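Trans-4-hydroxy-L-proline dehydratase (Clostridioides difficile 70-100-2010, PDB 6VXC) catalyses the radical-dependent dehydration of trans-4-hydroxy-L-proline to delta(1)-pyrroline-5-carboxylate in anaerobic 4-hydroxyproline degradation, as a member of the glycyl radical enzyme family. Local coordinates at residues I64-A69 with L221-I226; M539-M544 with D557-G562. All coordinates share one frame; numbering follows the deposited sequence.

Interaction 1. Residues I64-A69 with L221-I226; sequences IPVLRA and LEAMAI
Ala-223 and Ala-69 set the spacing here, an example of how small residues let two helices come close. The methyl of Ala-223 sits against the backbone of the other helix, with its CB 3.2 Å from Pro-65 O and 3.8 Å from CB of the same proline. In return, CB of Ala-69 lies 3.3 Å from Ala-223 O, and the two alanine CB atoms are 3.9 Å apart. With methyls resting on carbonyls from both sides, the axes of the short segments approach to 8.1 Å and run almost parallel, at 5°. Ile-226 extends this tight part: a chi1 of -67° turns CG1 beside the backbone N and leaves CG2 anti to that N, where Ile-226 CG2 meets Ala-69 CB at 3.7 Å.

The packing is looser toward the partly exposed side. There Val-66 CG1 meets Ile-226 CD1 at 3.9 Å, the two side chains crossing at about a right angle, while Val-66 CG2 comes no nearer than 4.2 Å to Glu-222 OE2. The contact is thus apolar helix packing, away from the catalytic residues. Helix 46-58 packs on helix 64-78 through Leu-67, helix 192-205 on helix 214-248 through Leu-221 and Met-224, and Pro-542 of helix 542-546 touches both Ala-69 and Ala-223.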
ATOM      1  N   ILE A  64     -25.481   4.513  12.609  1.00 16.45           N
ATOM      2  CA  ILE A  64     -24.544   4.817  11.518  1.00 18.89           C
ATOM      3  C   ILE A  64     -24.189   3.589  10.692  1.00 13.32           C
ATOM      4  O   ILE A  64     -24.123   3.702   9.464  1.00 15.85           O
ATOM      5  CB  ILE A  64     -23.312   5.551  12.061  1.00 15.89           C
ATOM      6  CG1 ILE A  64     -23.740   6.935  12.570  1.00 22.31           C
ATOM      7  CG2 ILE A  64     -22.285   5.711  10.954  1.00 15.79           C
ATOM      8  CD1 ILE A  64     -22.658   7.691  13.288  1.00 19.24           C
ATOM      9  N   PRO A  65     -23.952   2.413  11.264  1.00 13.33           N
ATOM     10  CA  PRO A  65     -23.684   1.257  10.390  1.00 16.71           C
ATOM     11  C   PRO A  65     -24.798   0.999   9.388  1.00 14.82           C
ATOM     12  O   PRO A  65     -24.522   0.748   8.208  1.00 15.33           O
ATOM     13  CB  PRO A  65     -23.490   0.093  11.374  1.00 15.20           C
ATOM     14  CG  PRO A  65     -23.757   0.645  12.734  1.00 20.95           C
ATOM     15  CD  PRO A  65     -23.700   2.123  12.678  1.00 15.15           C
ATOM     16  N   VAL A  66     -26.057   1.080   9.817  1.00 15.99           N
ATOM     17  CA  VAL A  66     -27.162   0.898   8.882  1.00 13.62           C
ATOM     18  C   VAL A  66     -27.194   2.031   7.861  1.00 13.82           C
ATOM     19  O   VAL A  66     -27.486   1.809   6.682  1.00 17.29           O
ATOM     20  CB  VAL A  66     -28.491   0.769   9.647  1.00 14.33           C
ATOM     21  CG1 VAL A  66     -29.665   0.805   8.682  1.00 14.42           C
ATOM     22  CG2 VAL A  66     -28.515  -0.533  10.451  1.00 16.54           C
ATOM     23  N   LEU A  67     -26.902   3.259   8.292  1.00 13.86           N
ATOM     24  CA  LEU A  67     -26.842   4.378   7.355  1.00 14.57           C
ATOM     25  C   LEU A  67     -25.822   4.129   6.246  1.00 15.58           C
ATOM     26  O   LEU A  67     -26.096   4.383   5.069  1.00 17.33           O
ATOM     27  CB  LEU A  67     -26.522   5.677   8.098  1.00 14.47           C
ATOM     28  CG  LEU A  67     -26.251   6.930   7.262  1.00 14.13           C
ATOM     29  CD1 LEU A  67     -27.415   7.252   6.381  1.00 20.15           C
ATOM     30  CD2 LEU A  67     -26.000   8.080   8.195  1.00 13.45           C
ATOM     31  N   ARG A  68     -24.629   3.660   6.602  1.00 14.18           N
ATOM     32  CA  ARG A  68     -23.629   3.356   5.582  1.00 14.64           C
ATOM     33  C   ARG A  68     -24.121   2.259   4.639  1.00 14.04           C
ATOM     34  O   ARG A  68     -23.988   2.369   3.417  1.00 16.80           O
ATOM     35  CB  ARG A  68     -22.320   2.929   6.245  1.00 13.72           C
ATOM     36  CG  ARG A  68     -21.688   3.977   7.153  1.00 14.19           C
ATOM     37  CD  ARG A  68     -21.277   5.217   6.379  1.00 14.04           C
ATOM     38  NE  ARG A  68     -20.392   4.885   5.270  1.00 17.99           N
ATOM     39  CZ  ARG A  68     -20.068   5.722   4.293  1.00 16.54           C
ATOM     40  NH1 ARG A  68     -19.272   5.319   3.325  1.00 17.57           N
ATOM     41  NH2 ARG A  68     -20.558   6.961   4.279  1.00 15.81           N
ATOM     42  N   ALA A  69     -24.704   1.194   5.191  1.00 15.21           N
ATOM     43  CA  ALA A  69     -25.179   0.094   4.353  1.00 13.97           C
ATOM     44  C   ALA A  69     -26.311   0.543   3.428  1.00 15.84           C
ATOM     45  O   ALA A  69     -26.320   0.218   2.234  1.00 14.05           O
ATOM     46  CB  ALA A  69     -25.629  -1.069   5.235  1.00 12.57           C
ATOM     47  N   LEU A 221     -24.830  -6.239  12.567  1.00 16.33           N
ATOM     48  CA  LEU A 221     -25.321  -7.371  11.777  1.00 15.84           C
ATOM     49  C   LEU A 221     -26.426  -6.935  10.813  1.00 15.65           C
ATOM     50  O   LEU A 221     -26.462  -7.379   9.660  1.00 14.89           O
ATOM     51  CB  LEU A 221     -25.818  -8.473  12.717  1.00 11.79           C
ATOM     52  CG  LEU A 221     -24.701  -9.205  13.464  1.00 16.18           C
ATOM     53  CD1 LEU A 221     -25.218  -9.892  14.698  1.00 15.05           C
ATOM     54  CD2 LEU A 221     -24.009 -10.229  12.557  1.00 13.64           C
ATOM     55  N   GLU A 222     -27.334  -6.067  11.264  1.00 16.53           N
ATOM     56  CA  GLU A 222     -28.346  -5.533  10.351  1.00 17.33           C
ATOM     57  C   GLU A 222     -27.702  -4.813   9.174  1.00 13.95           C
ATOM     58  O   GLU A 222     -28.165  -4.931   8.035  1.00 17.13           O
ATOM     59  CB  GLU A 222     -29.305  -4.579  11.076  1.00 18.82           C
ATOM     60  CG  GLU A 222     -30.304  -5.237  11.978  1.00 24.69           C
ATOM     61  CD  GLU A 222     -31.289  -4.247  12.622  1.00 26.10           C
ATOM     62  OE1 GLU A 222     -32.362  -4.710  13.058  1.00 34.15           O
ATOM     63  OE2 GLU A 222     -31.009  -3.026  12.674  1.00 23.91           O
ATOM     64  N   ALA A 223     -26.651  -4.033   9.430  1.00 15.05           N
ATOM     65  CA  ALA A 223     -25.965  -3.365   8.334  1.00 13.26           C
ATOM     66  C   ALA A 223     -25.332  -4.373   7.376  1.00 13.25           C
ATOM     67  O   ALA A 223     -25.377  -4.196   6.156  1.00 14.29           O
ATOM     68  CB  ALA A 223     -24.913  -2.401   8.883  1.00 14.16           C
ATOM     69  N   MET A 224     -24.723  -5.430   7.915  1.00 15.62           N
ATOM     70  CA  MET A 224     -24.111  -6.440   7.056  1.00 15.06           C
ATOM     71  C   MET A 224     -25.141  -7.085   6.144  1.00 14.09           C
ATOM     72  O   MET A 224     -24.853  -7.363   4.972  1.00 17.40           O
ATOM     73  CB  MET A 224     -23.390  -7.495   7.897  1.00 13.71           C
ATOM     74  CG  MET A 224     -22.131  -6.986   8.576  1.00 12.64           C
ATOM     75  SD  MET A 224     -21.360  -8.276   9.562  1.00 18.13           S
ATOM     76  CE  MET A 224     -21.011  -7.387  11.053  1.00 13.45           C
ATOM     77  N   ALA A 225     -26.346  -7.340   6.668  1.00 16.29           N
ATOM     78  CA  ALA A 225     -27.410  -7.939   5.862  1.00 13.25           C
ATOM     79  C   ALA A 225     -27.815  -7.032   4.707  1.00 14.61           C
ATOM     80  O   ALA A 225     -28.059  -7.501   3.586  1.00 17.13           O
ATOM     81  CB  ALA A 225     -28.617  -8.261   6.748  1.00 15.25           C
ATOM     82  N   ILE A 226     -27.904  -5.732   4.964  1.00 14.52           N
ATOM     83  CA  ILE A 226     -28.215  -4.790   3.900  1.00 15.65           C
ATOM     84  C   ILE A 226     -27.098  -4.765   2.860  1.00 15.68           C
ATOM     85  O   ILE A 226     -27.356  -4.671   1.659  1.00 14.71           O
ATOM     86  CB  ILE A 226     -28.493  -3.399   4.500  1.00 12.24           C
ATOM     87  CG1 ILE A 226     -29.799  -3.439   5.331  1.00 17.70           C
ATOM     88  CG2 ILE A 226     -28.533  -2.360   3.401  1.00 12.97           C
ATOM     89  CD1 ILE A 226     -29.992  -2.246   6.261  1.00 17.35           C
TER

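Interaction 2. Residues M539-M544 with D557-G562; sequences MPCPLM and DYQRGG
Asp-557 OD2 is gripped by two backbone N-H groups, one from each segment. Cys-541 N donates to Asp-557 OD2 over 3.1 Å in a nearly straight bond (166°), arriving on the syn side, tilted modestly (19°) out of the carboxylate plane. Gln-559 N, 2.9 Å from the same Asp-557 OD2, comes instead from above that plane. A chi1 of -172° swings the carboxylate of Asp-557 away from its own backbone N and up to the 539-544 backbone, where OD1 receives a second, weak bond from Cys-541 N. Two donors on one oxygen would probably favour the ionised carboxylate and hold its rotation.

The bond from Gln-559 N makes an Asx turn, and the same aspartate thereby ties that turn to Cys-541, the N-cap residue of helix 542-546. Ser-545 adds to the junction, its OG bonding to Tyr-558 N and Cys-541 O. Further along, the bent side chain of Gln-559 brings NE2 within 2.8 Å of Met-539 O, which lies close to the amide plane; the donor in turn lies in the carbonyl plane.

Tyr-558 is approached from two directions. Met-544 CG stands over one face of the Tyr-558 ring, 4.1 Å from its centroid, in a CH-pi contact, and the SD of Met-544 lies farther out above that face. The sulfur of Cys-541 comes to the ring edge, with SG 3.6 Å from Tyr-558 CD2. The start of helix 542-546 also meets helix 276-293, where Glu-293 accepts hydrogen bonds from Leu-543 N and Met-544 N.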
ATOM      1  N   MET A 539     -16.910   5.596  10.042  1.00 16.83           N
ATOM      2  CA  MET A 539     -16.585   4.867   8.816  1.00 14.77           C
ATOM      3  C   MET A 539     -16.807   3.368   8.958  1.00 16.51           C
ATOM      4  O   MET A 539     -15.958   2.588   8.509  1.00 17.03           O
ATOM      5  CB  MET A 539     -15.126   5.079   8.416  1.00 17.41           C
ATOM      6  CG  MET A 539     -14.729   6.458   7.982  1.00 15.88           C
ATOM      7  SD  MET A 539     -12.969   6.380   7.555  1.00 21.64           S
ATOM      8  CE  MET A 539     -12.442   8.046   7.920  1.00 15.24           C
ATOM      9  N   PRO A 540     -17.890   2.908   9.580  1.00 15.01           N
ATOM     10  CA  PRO A 540     -18.117   1.465   9.609  1.00 16.56           C
ATOM     11  C   PRO A 540     -18.240   0.963   8.184  1.00 14.74           C
ATOM     12  O   PRO A 540     -18.645   1.690   7.281  1.00 17.08           O
ATOM     13  CB  PRO A 540     -19.430   1.318  10.386  1.00 19.97           C
ATOM     14  CG  PRO A 540     -20.131   2.610  10.185  1.00 14.08           C
ATOM     15  CD  PRO A 540     -19.041   3.654  10.120  1.00 14.91           C
ATOM     16  N   CYS A 541     -17.815  -0.266   7.963  1.00 15.84           N
ATOM     17  CA  CYS A 541     -17.794  -0.837   6.618  1.00 14.89           C
ATOM     18  C   CYS A 541     -18.507  -2.178   6.643  1.00 13.85           C
ATOM     19  O   CYS A 541     -17.865  -3.232   6.652  1.00 15.14           O
ATOM     20  CB  CYS A 541     -16.355  -0.944   6.094  1.00 15.12           C
ATOM     21  SG  CYS A 541     -15.171  -1.641   7.291  1.00 16.47           S
ATOM     22  N   PRO A 542     -19.846  -2.176   6.643  1.00 17.50           N
ATOM     23  CA  PRO A 542     -20.577  -3.455   6.697  1.00 14.44           C
ATOM     24  C   PRO A 542     -20.251  -4.387   5.544  1.00 13.50           C
ATOM     25  O   PRO A 542     -20.221  -5.605   5.752  1.00 17.46           O
ATOM     26  CB  PRO A 542     -22.059  -3.043   6.660  1.00 13.74           C
ATOM     27  CG  PRO A 542     -22.085  -1.569   6.806  1.00 15.28           C
ATOM     28  CD  PRO A 542     -20.730  -1.014   6.500  1.00 14.30           C
ATOM     29  N   LEU A 543     -20.000  -3.882   4.337  1.00 11.78           N
ATOM     30  CA  LEU A 543     -19.673  -4.815   3.260  1.00 11.73           C
ATOM     31  C   LEU A 543     -18.362  -5.535   3.558  1.00 13.05           C
ATOM     32  O   LEU A 543     -18.318  -6.766   3.591  1.00 14.07           O
ATOM     33  CB  LEU A 543     -19.615  -4.107   1.901  1.00 14.99           C
ATOM     34  CG  LEU A 543     -19.200  -5.009   0.724  1.00 12.73           C
ATOM     35  CD1 LEU A 543     -20.193  -6.176   0.565  1.00 15.11           C
ATOM     36  CD2 LEU A 543     -19.091  -4.232  -0.607  1.00 13.29           C
ATOM     37  N   MET A 544     -17.294  -4.794   3.859  1.00 13.31           N
ATOM     38  CA  MET A 544     -16.035  -5.471   4.172  1.00 12.91           C
ATOM     39  C   MET A 544     -16.208  -6.464   5.320  1.00 14.90           C
ATOM     40  O   MET A 544     -15.626  -7.556   5.298  1.00 13.17           O
ATOM     41  CB  MET A 544     -14.939  -4.455   4.502  1.00 12.81           C
ATOM     42  CG  MET A 544     -13.580  -5.095   4.821  1.00 19.07           C
ATOM     43  SD  MET A 544     -12.779  -5.775   3.339  1.00 21.90           S
ATOM     44  CE  MET A 544     -12.353  -4.245   2.518  1.00 13.66           C
ATOM     45  N   ASP A 557     -18.327  -4.969  13.562  1.00 13.67           N
ATOM     46  CA  ASP A 557     -17.871  -4.424  12.294  1.00 13.16           C
ATOM     47  C   ASP A 557     -16.338  -4.468  12.191  1.00 12.45           C
ATOM     48  O   ASP A 557     -15.612  -4.299  13.177  1.00 14.52           O
ATOM     49  CB  ASP A 557     -18.375  -2.992  12.146  1.00 13.25           C
ATOM     50  CG  ASP A 557     -18.119  -2.422  10.767  1.00 16.10           C
ATOM     51  OD1 ASP A 557     -18.879  -2.750   9.837  1.00 17.43           O
ATOM     52  OD2 ASP A 557     -17.133  -1.669  10.613  1.00 17.94           O
ATOM     53  N   TYR A 558     -15.853  -4.674  10.968  1.00 13.50           N
ATOM     54  CA  TYR A 558     -14.411  -4.715  10.713  1.00 11.36           C
ATOM     55  C   TYR A 558     -13.715  -3.451  11.200  1.00 14.67           C
ATOM     56  O   TYR A 558     -12.597  -3.513  11.720  1.00 15.20           O
ATOM     57  CB  TYR A 558     -14.172  -4.935   9.214  1.00 11.54           C
ATOM     58  CG  TYR A 558     -12.738  -4.826   8.744  1.00 16.05           C
ATOM     59  CD1 TYR A 558     -11.891  -5.917   8.780  1.00 14.71           C
ATOM     60  CD2 TYR A 558     -12.258  -3.640   8.199  1.00 18.84           C
ATOM     61  CE1 TYR A 558     -10.582  -5.819   8.327  1.00 14.56           C
ATOM     62  CE2 TYR A 558     -10.965  -3.535   7.750  1.00 21.14           C
ATOM     63  CZ  TYR A 558     -10.133  -4.619   7.815  1.00 17.54           C
ATOM     64  OH  TYR A 558      -8.853  -4.475   7.356  1.00 21.86           O
ATOM     65  N   GLN A 559     -14.366  -2.295  11.059  1.00 14.19           N
ATOM     66  CA  GLN A 559     -13.739  -1.035  11.440  1.00 16.41           C
ATOM     67  C   GLN A 559     -13.682  -0.823  12.950  1.00 14.33           C
ATOM     68  O   GLN A 559     -13.104   0.167  13.389  1.00 14.39           O
ATOM     69  CB  GLN A 559     -14.459   0.141  10.783  1.00 15.40           C
ATOM     70  CG  GLN A 559     -13.549   1.291  10.352  1.00 14.33           C
ATOM     71  CD  GLN A 559     -12.837   1.020   9.029  1.00 15.55           C
ATOM     72  OE1 GLN A 559     -11.832   0.315   8.986  1.00 17.25           O
ATOM     73  NE2 GLN A 559     -13.364   1.583   7.942  1.00 13.95           N
ATOM     74  N   ARG A 560     -14.234  -1.714  13.766  1.00 14.10           N
ATOM     75  CA  ARG A 560     -14.083  -1.522  15.202  1.00 15.12           C
ATOM     76  C   ARG A 560     -13.627  -2.793  15.905  1.00 15.88           C
ATOM     77  O   ARG A 560     -13.880  -2.965  17.097  1.00 18.91           O
ATOM     78  CB  ARG A 560     -15.364  -0.977  15.842  1.00 14.83           C
ATOM     79  CG  ARG A 560     -16.562  -1.920  15.898  1.00 16.50           C
ATOM     80  CD  ARG A 560     -17.783  -1.229  16.546  1.00 14.36           C
ATOM     81  NE  ARG A 560     -18.921  -2.137  16.671  1.00 14.50           N
ATOM     82  CZ  ARG A 560     -19.148  -2.922  17.718  1.00 15.41           C
ATOM     83  NH1 ARG A 560     -18.320  -2.914  18.752  1.00 14.40           N
ATOM     84  NH2 ARG A 560     -20.214  -3.713  17.735  1.00 16.43           N
ATOM     85  N   GLY A 561     -12.930  -3.679  15.193  1.00 15.54           N
ATOM     86  CA  GLY A 561     -12.280  -4.811  15.812  1.00 13.84           C
ATOM     87  C   GLY A 561     -12.877  -6.174  15.532  1.00 13.39           C
ATOM     88  O   GLY A 561     -12.526  -7.127  16.227  1.00 14.08           O
ATOM     89  N   GLY A 562     -13.785  -6.297  14.564  1.00 13.29           N
ATOM     90  CA  GLY A 562     -14.376  -7.588  14.244  1.00 12.94           C
ATOM     91  C   GLY A 562     -13.404  -8.614  13.673  1.00 12.15           C
ATOM     92  O   GLY A 562     -13.669  -9.817  13.760  1.00 12.99           O
TER

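How the interactions relate
The centres of interactions 1 and 2 lie about 10 Å apart, in the same part of the pyruvate formate-lyase-like region of the chain. They come in series: both partners of interaction 1, on helices 64-78 and 214-248, precede those of interaction 2, which follow more than 300 residues later. Proline residues join them. Pro-542 CG is 3.6 Å from Pro-65 O, and Pro-540 CG packs 3.7 Å from Arg-68 CG, placing the start of helix 542-546 against the helix pair. A peripheral helix packing is thereby continuous with a buried turn whose Tyr-558 side chain lies about 11 Å from that of Glu-456, the proton acceptor inferred by similarity.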